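Local coordinates for protein putative xylanase (Bacteroides fragilis, PDB 2P1G) that is of unknown function, possibly a hydrolase of glycosyl bonds, and belongs to an N-acetylmuramoyl-L-alanine amidase-like family of the papain-like clan CA, at residues Gly15-Pro20 with Val214-Thr219; Thr45-Ala50 with Ser190-Ala195; Leu180-Pro185 with Arg228-Gly233; Gly200-Leu205 with Thr219-Met224; Ala111-Lys116 with Tyr158-Lys163. All coordinates share one frame; numbering follows the deposited sequence.

Contact 1 (Gly15-Pro20 with Val214-Thr219)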
# COMPACT_ATOMS: atom_id res chain seq x y z
N GLY A 15 -15.99 -3.33 5.65
CA GLY A 15 -16.34 -4.70 6.03
C GLY A 15 -15.23 -5.42 6.79
O GLY A 15 -15.46 -6.47 7.41
N PHE A 16 -14.03 -4.84 6.77
CA PHE A 16 -12.89 -5.43 7.45
C PHE A 16 -12.68 -4.87 8.85
O PHE A 16 -11.75 -5.30 9.55
CB PHE A 16 -11.61 -5.18 6.66
CG PHE A 16 -11.45 -6.09 5.49
CD1 PHE A 16 -10.73 -7.27 5.60
CD2 PHE A 16 -11.99 -5.75 4.25
CE1 PHE A 16 -10.57 -8.12 4.52
CE2 PHE A 16 -11.83 -6.61 3.14
CZ PHE A 16 -11.11 -7.77 3.28
N VAL A 17 -13.50 -3.92 9.27
CA VAL A 17 -13.25 -3.28 10.57
C VAL A 17 -13.21 -4.36 11.67
O VAL A 17 -14.09 -5.22 11.74
CB VAL A 17 -14.25 -2.12 10.85
CG1 VAL A 17 -14.23 -1.66 12.32
CG2 VAL A 17 -13.93 -0.93 9.94
N ASP A 18 -12.17 -4.30 12.50
CA ASP A 18 -11.95 -5.22 13.62
C ASP A 18 -11.26 -6.52 13.24
O ASP A 18 -10.95 -7.32 14.12
CB ASP A 18 -13.24 -5.50 14.40
CG ASP A 18 -13.75 -4.29 15.15
OD1 ASP A 18 -12.92 -3.47 15.61
OD2 ASP A 18 -14.98 -4.18 15.27
N THR A 19 -11.01 -6.74 11.95
CA THR A 19 -10.20 -7.89 11.51
C THR A 19 -8.81 -7.76 12.11
O THR A 19 -8.20 -6.69 12.04
CB THR A 19 -10.10 -7.95 9.96
OG1 THR A 19 -11.39 -8.13 9.40
CG2 THR A 19 -9.19 -9.11 9.50
N PRO A 20 -8.30 -8.83 12.75
CA PRO A 20 -7.00 -8.76 13.41
C PRO A 20 -5.87 -8.45 12.44
O PRO A 20 -5.91 -8.89 11.30
CB PRO A 20 -6.81 -10.18 13.96
CG PRO A 20 -8.19 -10.75 14.06
CD PRO A 20 -8.97 -10.13 12.95
N VAL A 214 -7.83 -3.87 12.03
CA VAL A 214 -8.31 -2.85 11.08
C VAL A 214 -9.22 -1.88 11.83
O VAL A 214 -10.17 -2.31 12.48
CB VAL A 214 -9.10 -3.46 9.90
CG1 VAL A 214 -9.70 -2.35 8.99
CG2 VAL A 214 -8.20 -4.38 9.08
N VAL A 215 -8.91 -0.58 11.73
CA VAL A 215 -9.69 0.46 12.43
C VAL A 215 -9.89 1.70 11.56
O VAL A 215 -9.11 1.96 10.64
CB VAL A 215 -8.97 0.93 13.73
CG1 VAL A 215 -8.78 -0.23 14.70
CG2 VAL A 215 -7.63 1.60 13.40
N VAL A 216 -10.94 2.46 11.86
CA VAL A 216 -11.01 3.85 11.41
C VAL A 216 -10.20 4.61 12.47
O VAL A 216 -10.57 4.63 13.66
CB VAL A 216 -12.46 4.33 11.33
CG1 VAL A 216 -12.55 5.82 10.96
CG2 VAL A 216 -13.24 3.49 10.30
N GLY A 217 -9.09 5.21 12.06
CA GLY A 217 -8.19 5.91 12.99
C GLY A 217 -8.93 6.99 13.75
O GLY A 217 -9.81 7.65 13.19
N LYS A 218 -8.62 7.12 15.04
CA LYS A 218 -9.22 8.15 15.90
C LYS A 218 -8.67 9.55 15.63
O LYS A 218 -9.34 10.56 15.86
CB LYS A 218 -9.00 7.82 17.38
CG LYS A 218 -9.71 6.54 17.86
CD LYS A 218 -9.80 6.50 19.40
CE LYS A 218 -8.44 6.20 20.06
NZ LYS A 218 -8.25 4.74 20.33
N THR A 219 -7.43 9.61 15.16
CA THR A 219 -6.78 10.89 14.95
C THR A 219 -6.80 11.22 13.47
O THR A 219 -6.53 10.34 12.63
CB THR A 219 -5.34 10.84 15.49
OG1 THR A 219 -4.58 9.92 14.71
CG2 THR A 219 -5.32 10.33 16.94

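Contact 2 (Thr45-Ala50 with Ser190-Ala195)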
# COMPACT_ATOMS: atom_id res chain seq x y z
N THR A 45 -2.01 -5.93 2.67
CA THR A 45 -2.96 -6.94 2.19
C THR A 45 -4.39 -6.44 2.41
O THR A 45 -5.27 -6.72 1.60
CB THR A 45 -2.76 -8.35 2.77
OG1 THR A 45 -3.07 -8.36 4.17
CG2 THR A 45 -1.34 -8.83 2.57
N PHE A 46 -4.61 -5.65 3.46
CA PHE A 46 -5.92 -5.07 3.68
C PHE A 46 -6.36 -4.28 2.45
O PHE A 46 -7.42 -4.53 1.88
CB PHE A 46 -5.95 -4.17 4.94
CG PHE A 46 -7.16 -3.27 5.01
CD1 PHE A 46 -8.45 -3.81 4.81
CD2 PHE A 46 -7.02 -1.91 5.23
CE1 PHE A 46 -9.58 -3.00 4.85
CE2 PHE A 46 -8.18 -1.07 5.28
CZ PHE A 46 -9.45 -1.63 5.10
N VAL A 47 -5.52 -3.34 2.02
CA VAL A 47 -5.86 -2.51 0.87
C VAL A 47 -6.01 -3.34 -0.41
O VAL A 47 -6.93 -3.10 -1.19
CB VAL A 47 -4.86 -1.36 0.72
CG1 VAL A 47 -5.04 -0.62 -0.59
CG2 VAL A 47 -4.99 -0.42 1.92
N GLU A 48 -5.16 -4.36 -0.57
CA GLU A 48 -5.24 -5.20 -1.77
C GLU A 48 -6.57 -5.92 -1.82
O GLU A 48 -7.18 -5.98 -2.89
CB GLU A 48 -4.12 -6.24 -1.83
CG GLU A 48 -2.71 -5.66 -2.01
CD GLU A 48 -1.65 -6.76 -2.03
OE1 GLU A 48 -1.77 -7.76 -1.25
OE2 GLU A 48 -0.70 -6.61 -2.79
N TYR A 49 -7.00 -6.49 -0.69
CA TYR A 49 -8.29 -7.21 -0.68
C TYR A 49 -9.43 -6.26 -0.98
O TYR A 49 -10.28 -6.56 -1.81
CB TYR A 49 -8.57 -7.97 0.63
CG TYR A 49 -7.53 -9.02 0.96
CD1 TYR A 49 -7.08 -9.93 -0.01
CD2 TYR A 49 -7.02 -9.14 2.26
CE1 TYR A 49 -6.13 -10.88 0.28
CE2 TYR A 49 -6.04 -10.11 2.57
CZ TYR A 49 -5.61 -10.97 1.56
OH TYR A 49 -4.66 -11.93 1.83
N ALA A 50 -9.44 -5.11 -0.30
CA ALA A 50 -10.46 -4.08 -0.51
C ALA A 50 -10.54 -3.68 -1.99
O ALA A 50 -11.64 -3.64 -2.59
CB ALA A 50 -10.16 -2.86 0.36
N SER A 190 5.75 4.14 4.22
CA SER A 190 5.81 3.32 5.41
C SER A 190 4.49 2.62 5.68
O SER A 190 4.47 1.59 6.36
CB SER A 190 6.18 4.18 6.59
OG SER A 190 5.25 5.21 6.73
N HIS A 191 3.40 3.15 5.14
CA HIS A 191 2.06 2.68 5.50
C HIS A 191 1.07 3.12 4.41
O HIS A 191 1.32 4.09 3.73
CB HIS A 191 1.67 3.35 6.82
CG HIS A 191 0.50 2.73 7.50
ND1 HIS A 191 -0.54 3.48 8.00
CD2 HIS A 191 0.20 1.44 7.78
CE1 HIS A 191 -1.44 2.68 8.55
NE2 HIS A 191 -1.01 1.44 8.42
N MET A 192 -0.02 2.37 4.25
CA MET A 192 -1.11 2.78 3.36
C MET A 192 -2.43 2.55 4.10
O MET A 192 -2.51 1.80 5.08
CB MET A 192 -1.16 1.91 2.09
CG MET A 192 -0.30 2.25 0.81
SD MET A 192 -0.87 1.21 -0.64
CE MET A 192 -1.06 -0.33 0.22
N GLY A 193 -3.47 3.20 3.61
CA GLY A 193 -4.83 2.96 4.14
C GLY A 193 -5.83 3.58 3.19
O GLY A 193 -5.47 3.98 2.07
N ILE A 194 -7.08 3.68 3.64
CA ILE A 194 -8.15 4.20 2.79
C ILE A 194 -8.72 5.47 3.44
O ILE A 194 -9.01 5.48 4.66
CB ILE A 194 -9.26 3.14 2.61
CG1 ILE A 194 -8.70 1.87 1.95
CG2 ILE A 194 -10.43 3.73 1.77
CD1 ILE A 194 -9.62 0.66 2.07
N ALA A 195 -8.89 6.52 2.64
CA ALA A 195 -9.44 7.79 3.13
C ALA A 195 -10.90 7.63 3.54
O ALA A 195 -11.69 6.98 2.84
CB ALA A 195 -9.31 8.87 2.07

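Contact 3 (Leu180-Pro185 with Arg228-Gly233)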
# COMPACT_ATOMS: atom_id res chain seq x y z
N LEU A 180 1.36 6.80 2.91
CA LEU A 180 2.08 7.74 3.77
C LEU A 180 3.57 7.64 3.42
O LEU A 180 4.19 6.57 3.63
CB LEU A 180 1.88 7.36 5.23
CG LEU A 180 0.47 7.41 5.83
CD1 LEU A 180 0.58 7.51 7.33
CD2 LEU A 180 -0.33 8.55 5.31
N THR A 181 4.11 8.73 2.92
CA THR A 181 5.48 8.80 2.42
C THR A 181 6.42 9.04 3.60
O THR A 181 6.02 9.65 4.60
CB THR A 181 5.69 9.89 1.32
OG1 THR A 181 5.28 11.17 1.81
CG2 THR A 181 4.86 9.56 0.09
N THR A 182 7.65 8.56 3.45
CA THR A 182 8.62 8.57 4.54
C THR A 182 10.00 8.95 4.02
O THR A 182 10.29 8.77 2.82
CB THR A 182 8.68 7.18 5.27
OG1 THR A 182 9.63 7.23 6.35
CG2 THR A 182 9.11 6.02 4.31
N ASN A 183 10.84 9.50 4.90
CA ASN A 183 12.23 9.78 4.56
C ASN A 183 13.17 8.83 5.27
O ASN A 183 14.38 9.04 5.32
CB ASN A 183 12.59 11.23 4.89
CG ASN A 183 12.34 11.59 6.33
OD1 ASN A 183 12.24 10.72 7.22
ND2 ASN A 183 12.30 12.91 6.60
N THR A 184 12.61 7.77 5.85
CA THR A 184 13.45 6.80 6.55
C THR A 184 14.36 6.12 5.52
O THR A 184 13.94 5.86 4.39
CB THR A 184 12.61 5.80 7.39
OG1 THR A 184 13.46 5.15 8.35
CG2 THR A 184 11.92 4.78 6.51
N PRO A 185 15.65 5.91 5.88
CA PRO A 185 16.58 5.35 4.91
C PRO A 185 16.06 4.11 4.21
O PRO A 185 15.63 3.15 4.86
CB PRO A 185 17.80 5.00 5.78
CG PRO A 185 17.80 6.05 6.83
CD PRO A 185 16.32 6.24 7.16
N ARG A 228 4.74 12.31 13.47
CA ARG A 228 5.89 11.43 13.20
C ARG A 228 6.93 12.16 12.34
O ARG A 228 6.63 12.56 11.21
CB ARG A 228 5.41 10.14 12.50
CG ARG A 228 4.95 8.98 13.45
CD ARG A 228 4.50 7.73 12.67
NE ARG A 228 5.63 6.98 12.09
CZ ARG A 228 5.55 6.01 11.17
NH1 ARG A 228 4.39 5.59 10.67
NH2 ARG A 228 6.67 5.45 10.73
N LYS A 229 8.15 12.33 12.85
CA LYS A 229 9.18 13.07 12.13
C LYS A 229 9.61 12.38 10.82
O LYS A 229 9.98 13.06 9.86
CB LYS A 229 10.41 13.32 13.01
CG LYS A 229 10.13 14.29 14.14
CD LYS A 229 11.40 14.71 14.86
CE LYS A 229 11.05 15.69 15.98
NZ LYS A 229 12.27 16.35 16.57
N SER A 230 9.51 11.05 10.80
CA SER A 230 9.87 10.25 9.61
C SER A 230 8.82 10.27 8.49
O SER A 230 9.12 9.85 7.37
CB SER A 230 10.16 8.80 10.02
OG SER A 230 8.98 8.11 10.40
N LEU A 231 7.61 10.74 8.78
CA LEU A 231 6.60 10.89 7.73
C LEU A 231 6.71 12.25 7.05
O LEU A 231 6.91 13.27 7.71
CB LEU A 231 5.20 10.68 8.29
CG LEU A 231 4.93 9.27 8.82
CD1 LEU A 231 3.48 9.13 9.28
CD2 LEU A 231 5.31 8.18 7.78
N THR A 232 6.57 12.26 5.73
CA THR A 232 6.77 13.50 5.00
C THR A 232 5.51 14.00 4.31
O THR A 232 5.43 15.20 3.99
CB THR A 232 7.90 13.36 3.96
OG1 THR A 232 7.57 12.31 3.04
CG2 THR A 232 9.25 13.02 4.66
N GLY A 233 4.54 13.12 4.06
CA GLY A 233 3.41 13.52 3.21
C GLY A 233 2.60 12.32 2.79
O GLY A 233 2.68 11.26 3.44
O HOH W 1 9.35 11.50 1.25

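Contact 4 (Gly200-Leu205 with Thr219-Met224)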
# COMPACT_ATOMS: atom_id res chain seq x y z
N GLY A 200 -16.32 15.49 9.48
CA GLY A 200 -15.73 16.53 8.64
C GLY A 200 -14.21 16.43 8.51
O GLY A 200 -13.60 17.19 7.76
N GLN A 201 -13.61 15.53 9.26
CA GLN A 201 -12.15 15.37 9.25
C GLN A 201 -11.74 14.22 8.34
O GLN A 201 -12.45 13.21 8.26
CB GLN A 201 -11.65 15.04 10.64
CG GLN A 201 -11.74 16.16 11.67
CD GLN A 201 -11.32 15.69 13.07
OE1 GLN A 201 -11.61 14.56 13.47
NE2 GLN A 201 -10.62 16.57 13.81
N LEU A 202 -10.61 14.38 7.65
CA LEU A 202 -10.05 13.30 6.87
C LEU A 202 -9.32 12.34 7.82
O LEU A 202 -8.32 12.72 8.46
CB LEU A 202 -9.07 13.85 5.81
CG LEU A 202 -8.29 12.77 5.03
CD1 LEU A 202 -9.21 11.77 4.30
CD2 LEU A 202 -7.34 13.43 4.05
N HIS A 203 -9.84 11.11 7.91
CA HIS A 203 -9.25 10.01 8.69
C HIS A 203 -8.75 8.89 7.77
O HIS A 203 -8.95 8.93 6.56
CB HIS A 203 -10.29 9.45 9.69
CG HIS A 203 -10.59 10.38 10.83
ND1 HIS A 203 -10.16 10.15 12.11
CD2 HIS A 203 -11.25 11.57 10.86
CE1 HIS A 203 -10.55 11.15 12.89
NE2 HIS A 203 -11.21 12.02 12.16
N LEU A 204 -8.12 7.89 8.38
CA LEU A 204 -7.58 6.75 7.66
C LEU A 204 -8.17 5.47 8.19
O LEU A 204 -8.12 5.20 9.39
CB LEU A 204 -6.05 6.70 7.81
CG LEU A 204 -5.33 5.84 6.78
CD1 LEU A 204 -5.31 6.51 5.40
CD2 LEU A 204 -3.90 5.60 7.28
N LEU A 205 -8.75 4.69 7.27
CA LEU A 205 -9.17 3.34 7.54
C LEU A 205 -7.96 2.46 7.19
O LEU A 205 -7.51 2.47 6.05
CB LEU A 205 -10.39 3.01 6.67
CG LEU A 205 -10.83 1.53 6.59
CD1 LEU A 205 -11.25 0.94 7.96
CD2 LEU A 205 -11.95 1.38 5.56
N THR A 219 -7.43 9.61 15.16
CA THR A 219 -6.78 10.89 14.95
C THR A 219 -6.80 11.22 13.47
O THR A 219 -6.53 10.34 12.63
CB THR A 219 -5.34 10.84 15.49
OG1 THR A 219 -4.58 9.92 14.71
CG2 THR A 219 -5.32 10.33 16.94
N ALA A 220 -7.11 12.48 13.14
CA ALA A 220 -7.14 12.95 11.76
C ALA A 220 -5.81 12.62 11.09
O ALA A 220 -4.74 12.65 11.72
CB ALA A 220 -7.41 14.45 11.69
N LEU A 221 -5.86 12.30 9.80
CA LEU A 221 -4.65 11.95 9.05
C LEU A 221 -3.54 13.00 9.18
O LEU A 221 -2.37 12.65 9.36
CB LEU A 221 -4.99 11.71 7.58
CG LEU A 221 -3.84 11.42 6.61
CD1 LEU A 221 -3.09 10.16 7.03
CD2 LEU A 221 -4.39 11.25 5.21
N SER A 222 -3.88 14.28 9.08
CA SER A 222 -2.89 15.34 9.18
C SER A 222 -2.11 15.27 10.50
O SER A 222 -0.90 15.52 10.51
CB SER A 222 -3.54 16.72 8.99
OG SER A 222 -4.49 16.96 10.02
N GLN A 223 -2.79 14.88 11.58
CA GLN A 223 -2.14 14.76 12.88
C GLN A 223 -1.27 13.51 12.95
O GLN A 223 -0.17 13.56 13.51
CB GLN A 223 -3.16 14.77 14.02
CG GLN A 223 -2.50 14.89 15.41
CD GLN A 223 -3.50 14.98 16.53
OE1 GLN A 223 -4.26 15.96 16.64
NE2 GLN A 223 -3.52 13.97 17.40
N MET A 224 -1.73 12.40 12.37
CA MET A 224 -0.92 11.17 12.26
C MET A 224 0.42 11.49 11.59
O MET A 224 1.48 11.03 12.02
CB MET A 224 -1.63 10.07 11.44
CG MET A 224 -2.91 9.49 12.03
SD MET A 224 -3.74 8.29 10.92
CE MET A 224 -2.34 7.30 10.39
O HOH W 2 -6.44 14.99 7.83
O HOH W 3 -7.32 8.39 11.03

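Contact 5 (Ala111-Lys116 with Tyr158-Lys163)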
# COMPACT_ATOMS: atom_id res chain seq x y z
N ALA A 111 -1.89 14.42 -10.51
CA ALA A 111 -2.75 15.37 -11.22
C ALA A 111 -2.83 16.74 -10.53
O ALA A 111 -3.05 17.76 -11.19
CB ALA A 111 -4.14 14.79 -11.38
N TYR A 112 -2.65 16.75 -9.22
CA TYR A 112 -2.93 17.96 -8.42
C TYR A 112 -1.71 18.63 -7.80
O TYR A 112 -1.65 19.86 -7.69
CB TYR A 112 -3.92 17.63 -7.31
CG TYR A 112 -5.34 17.54 -7.76
CD1 TYR A 112 -6.21 18.65 -7.65
CD2 TYR A 112 -5.84 16.37 -8.28
CE1 TYR A 112 -7.55 18.56 -8.06
CE2 TYR A 112 -7.17 16.27 -8.68
CZ TYR A 112 -8.01 17.37 -8.57
OH TYR A 112 -9.31 17.23 -8.98
N SER A 113 -0.75 17.84 -7.33
CA SER A 113 0.33 18.43 -6.56
C SER A 113 1.57 18.70 -7.39
O SER A 113 2.00 17.84 -8.18
CB SER A 113 0.67 17.55 -5.35
OG SER A 113 1.75 18.14 -4.64
N PRO A 114 2.17 19.89 -7.20
CA PRO A 114 3.43 20.20 -7.90
C PRO A 114 4.67 19.67 -7.17
O PRO A 114 5.76 19.77 -7.72
CB PRO A 114 3.46 21.73 -7.91
CG PRO A 114 2.76 22.11 -6.63
CD PRO A 114 1.72 21.02 -6.36
N PHE A 115 4.49 19.11 -5.96
CA PHE A 115 5.60 18.67 -5.12
C PHE A 115 5.99 17.25 -5.46
O PHE A 115 5.15 16.45 -5.85
CB PHE A 115 5.25 18.76 -3.64
CG PHE A 115 4.96 20.16 -3.16
CD1 PHE A 115 6.00 20.99 -2.72
CD2 PHE A 115 3.65 20.64 -3.14
CE1 PHE A 115 5.72 22.29 -2.25
CE2 PHE A 115 3.37 21.94 -2.68
CZ PHE A 115 4.40 22.75 -2.24
N LYS A 116 7.28 16.95 -5.32
CA LYS A 116 7.79 15.65 -5.76
C LYS A 116 8.81 15.09 -4.79
O LYS A 116 9.48 15.84 -4.08
CB LYS A 116 8.40 15.77 -7.15
CG LYS A 116 7.38 15.96 -8.25
CD LYS A 116 8.03 16.42 -9.53
CE LYS A 116 6.97 16.56 -10.60
NZ LYS A 116 7.49 17.02 -11.92
N TYR A 158 3.84 14.03 -4.70
CA TYR A 158 3.23 13.77 -3.37
C TYR A 158 2.73 15.06 -2.81
O TYR A 158 3.02 16.13 -3.35
CB TYR A 158 4.22 13.09 -2.40
CG TYR A 158 5.18 14.04 -1.67
CD1 TYR A 158 5.29 14.03 -0.27
CD2 TYR A 158 5.97 14.96 -2.38
CE1 TYR A 158 6.15 14.91 0.40
CE2 TYR A 158 6.83 15.84 -1.70
CZ TYR A 158 6.91 15.81 -0.33
OH TYR A 158 7.77 16.68 0.31
N LEU A 159 1.95 14.98 -1.74
CA LEU A 159 1.53 16.16 -1.02
C LEU A 159 2.29 16.23 0.29
O LEU A 159 2.12 15.36 1.13
CB LEU A 159 0.04 16.09 -0.67
CG LEU A 159 -0.56 17.37 -0.04
CD1 LEU A 159 -0.68 18.53 -1.07
CD2 LEU A 159 -1.91 17.04 0.55
N PRO A 160 3.10 17.28 0.49
CA PRO A 160 3.79 17.47 1.75
C PRO A 160 2.82 17.57 2.91
O PRO A 160 1.78 18.21 2.79
CB PRO A 160 4.57 18.77 1.53
CG PRO A 160 4.75 18.86 0.05
CD PRO A 160 3.42 18.35 -0.47
N LYS A 161 3.15 16.94 4.04
CA LYS A 161 2.24 16.92 5.18
C LYS A 161 1.89 18.32 5.68
O LYS A 161 0.79 18.51 6.21
CB LYS A 161 2.78 16.08 6.32
CG LYS A 161 4.10 16.57 6.96
CD LYS A 161 4.54 15.59 8.04
CE LYS A 161 5.66 16.13 8.94
NZ LYS A 161 6.15 14.98 9.77
N ASP A 162 2.78 19.30 5.52
CA ASP A 162 2.41 20.67 5.92
C ASP A 162 1.31 21.31 5.04
O ASP A 162 0.78 22.38 5.37
CB ASP A 162 3.63 21.59 6.17
CG ASP A 162 4.37 21.99 4.90
OD1 ASP A 162 4.06 21.47 3.81
OD2 ASP A 162 5.30 22.84 4.99
N LYS A 163 0.93 20.63 3.96
CA LYS A 163 -0.13 21.11 3.07
C LYS A 163 -1.47 20.44 3.36
O LYS A 163 -2.49 20.75 2.71
CB LYS A 163 0.25 20.93 1.60
CG LYS A 163 1.60 21.58 1.23
CD LYS A 163 1.59 23.08 1.58
CE LYS A 163 2.95 23.74 1.31
NZ LYS A 163 2.94 25.16 1.77

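Contact 1 (Gly15-Pro20 with Val214-Thr219)
Val214 sets its side chain into the type II beta turn from Phe16 to Thr19. Its CB lies 3.2 Å from Phe16 O, the carbonyl oxygen at the start of the turn. Both methyls straddle that oxygen, Val214 CG1 at 3.6 Å and CG2 at 3.7 Å from Phe16 O. CG1, anti to the backbone N (chi1 175°), goes on to 4.1 Å from Phe16 CB. The other branch, CG2, reaches Thr19 CB at 4.1 Å, so the isopropyl group spans the turn from one end to the other. Backbone bonds fix this position on both sides of the residue. Asp18 N donates to Val214 O at 2.8 Å with an almost straight N-H (167°), and Val214 N donates to Thr19 O at 2.8 Å, in the carbonyl plane. The turn is braced within itself: Phe16 O accepts Thr19 N at 2.9 Å and Thr19 OG1 as well, both from the same face of its plane. Farther out, the methyls of Val17 and Val216 only graze each other. Strand 213-216 pairs with strand 201-208 through Val215 and His206, while Val214 turns its backbone N and O to the loop after helix 10-14; inward, Val214 and Phe16 rest on Phe46 of helix 43-54.

Contact 2 (Thr45-Ala50 with Ser190-Ala195)
The ring of Phe46 receives the tip of Ile194 obliquely, the methyl CD1 lying 3.8 Å from Phe46 CZ and 3.9 Å from Phe46 CE2. The same ring also meets Phe16 edge-to-face. The methyl CD1 of Ile194 reaches Ala50 CB as well, at 4.0 Å, one helical turn beyond Phe46. Ile194 extends to both because chi2 is 165°, which carries CD1 away from its own strand.

Val47 divides its side chain between two residues of the strand. Its CG2 rests on the backbone at Gly193 CA, 4.0 Å away. Its CB is 4.0 Å from Met192 CE, and CG1 is 4.1 Å from the same methyl. The Met192 chain bends at chi3 (-43°), which swings CE across Val47, the two side chains standing nearly perpendicular. The axes of helix segment 45-50 and strand segment 191-195 approach to 8.2 Å at 40°.

This packing of a helix on an antiparallel sheet is consistent with the papain-like fold of clan CA. No hydrogen bond joins the segments: all six touching residues are buried, and aliphatic carbons and one ring do the packing. The interface is therefore wholly apolar in its chemistry, and the helix is kept against the strand by burial and by the fit of shapes, with no directional bond between them.

Contact 3 (Leu180-Pro185 with Arg228-Gly233)
Thr182 and Leu231 form a non-hydrogen-bonded pair where two antiparallel strands of the main sheet meet and the type I beta turn from Arg228 to Leu231 runs into the strand. Beside this pair Thr232 N donates to Thr181 O at 2.9 Å, and Thr181 N donates to Gly233 O at 3.0 Å. The side chains of Thr181 and Thr232 approach crosswise, with their hydroxyls, OG1 to OG1, hydrogen-bonded at 2.8 Å. Thr181 achieves this by placing OG1 between its own backbone N and carbonyl carbon (chi1 56°). A water bonds to Thr232 OG1 at 2.7 Å and donates to Thr182 O, linking the strands once more.

At the end of the ladder Ser230 O is gripped twice. Thr182 OG1 donates to it at 2.9 Å from above the carbonyl plane, and Asn183 N donates at 3.0 Å, tilted only slightly from that plane. The same Thr182 hydroxyl accepts from Thr184 N, closing an ST turn. On the apolar side Leu180 CD1 meets Leu231 CD1 at 3.9 Å, next to Leu225 of helix 221-226. Threonine hydroxyls therefore supplement the main-chain bonds at the end of the ladder, where the short strand segments run at 123°.

Contact 4 (Gly200-Leu205 with Thr219-Met224)
Leu221 N donates to Leu202 O at 2.8 Å, nearly straight (167°) and in the carbonyl plane; this direct hydrogen bond ties the first turn of the helix to the strand. Two waters add bridges. One accepts from Ser222 N at 2.9 Å and reaches Leu202 O; the other accepts from Leu204 N at 2.8 Å and donates to Thr219 O at 2.6 Å.

There is also a CH-pi contact. Ala220 CA, at the N-cap position, lies over the face of the His203 imidazole, 4.1 Å from the ring centroid and 11° off the normal. The ring is held at both nitrogens: His203 NE2 donates in the ring plane to Gln201 OE1 at 2.9 Å, and ND1 bonds to Gly217 O, an arrangement that would probably favour protonation of both.

Apolar contacts complete the interface. Leu202 and Leu221 run alongside each other in the same direction, CD2 to CD2 at 3.8 Å. Met224, bent at chi3 (46°), comes across Leu204 and brings its CE to 3.9 Å from Leu204 CD2. Helix 221-226 thereby lies against strand 201-208, with Leu221 and Leu204 also reaching Ile178 of strand 177-182.

Contact 5 (Ala111-Lys116 with Tyr158-Lys163)
Phe115 lays one ring face against Pro160, the two side chains set roughly at right angles. Pro160 CG stands over the face, offset toward the rim, 3.8 Å from the ring centroid and 24° off the normal: a CH-pi contact. Pro160 CD follows at 3.5 Å from Phe115 CD2. At the far end of the phenyl ring Lys163 CE comes obliquely to 4.0 Å from Phe115 CZ; a bend at chi2 of the lysine brings CE to this end of the ring.

The Tyr158 ring is set quite differently. Its CG lies between the backbone N and the carbonyl carbon (chi1 83°), which turns the CD2-CE2 edge toward segment 111-116. There Tyr158 CE2 is 3.8 Å from Phe115 CB and 3.6 Å from Lys116 O, while Pro160 N lies above one face of the tyrosine.

The main chains join as well. Tyr158 N donates to Phe115 O at 3.0 Å, and Ser113 OG donates to Tyr158 O at 2.7 Å, both from above the carbonyl plane. The same hydroxyl accepts from Phe115 N at 3.2 Å, closing an ST turn just after helix 108-112. Ser113 OG thus serves as both donor and acceptor, holding the loop that presents Phe115, so polar bonds set the backbone spacing while proline C-H groups, weakly polarised, face the pi cloud.

All five contacts reach the same antiparallel sheet, and four pairs of them are joined by probable hydrogen bonds. Contact 1 meets contact 4 where Gly217 N lies 2.8 Å from Leu204 O. Contact 2 joins contact 4 through Ile194 N and Leu205 O, 2.7 Å apart, and contact 3 through His191 O and Leu180 N, 2.8 Å apart. Between contacts 3 and 5, Lys161 N lies 2.9 Å from Thr232 O and Lys161 NZ 2.8 Å from Leu231 O. Contacts 1 and 2 meet by packing alone, and contacts 3 and 4 pack leucine on leucine. The centres of contacts 1 and 5 are about 27 Å apart. Contact 2 is the most central, about 5 Å from the chain centre.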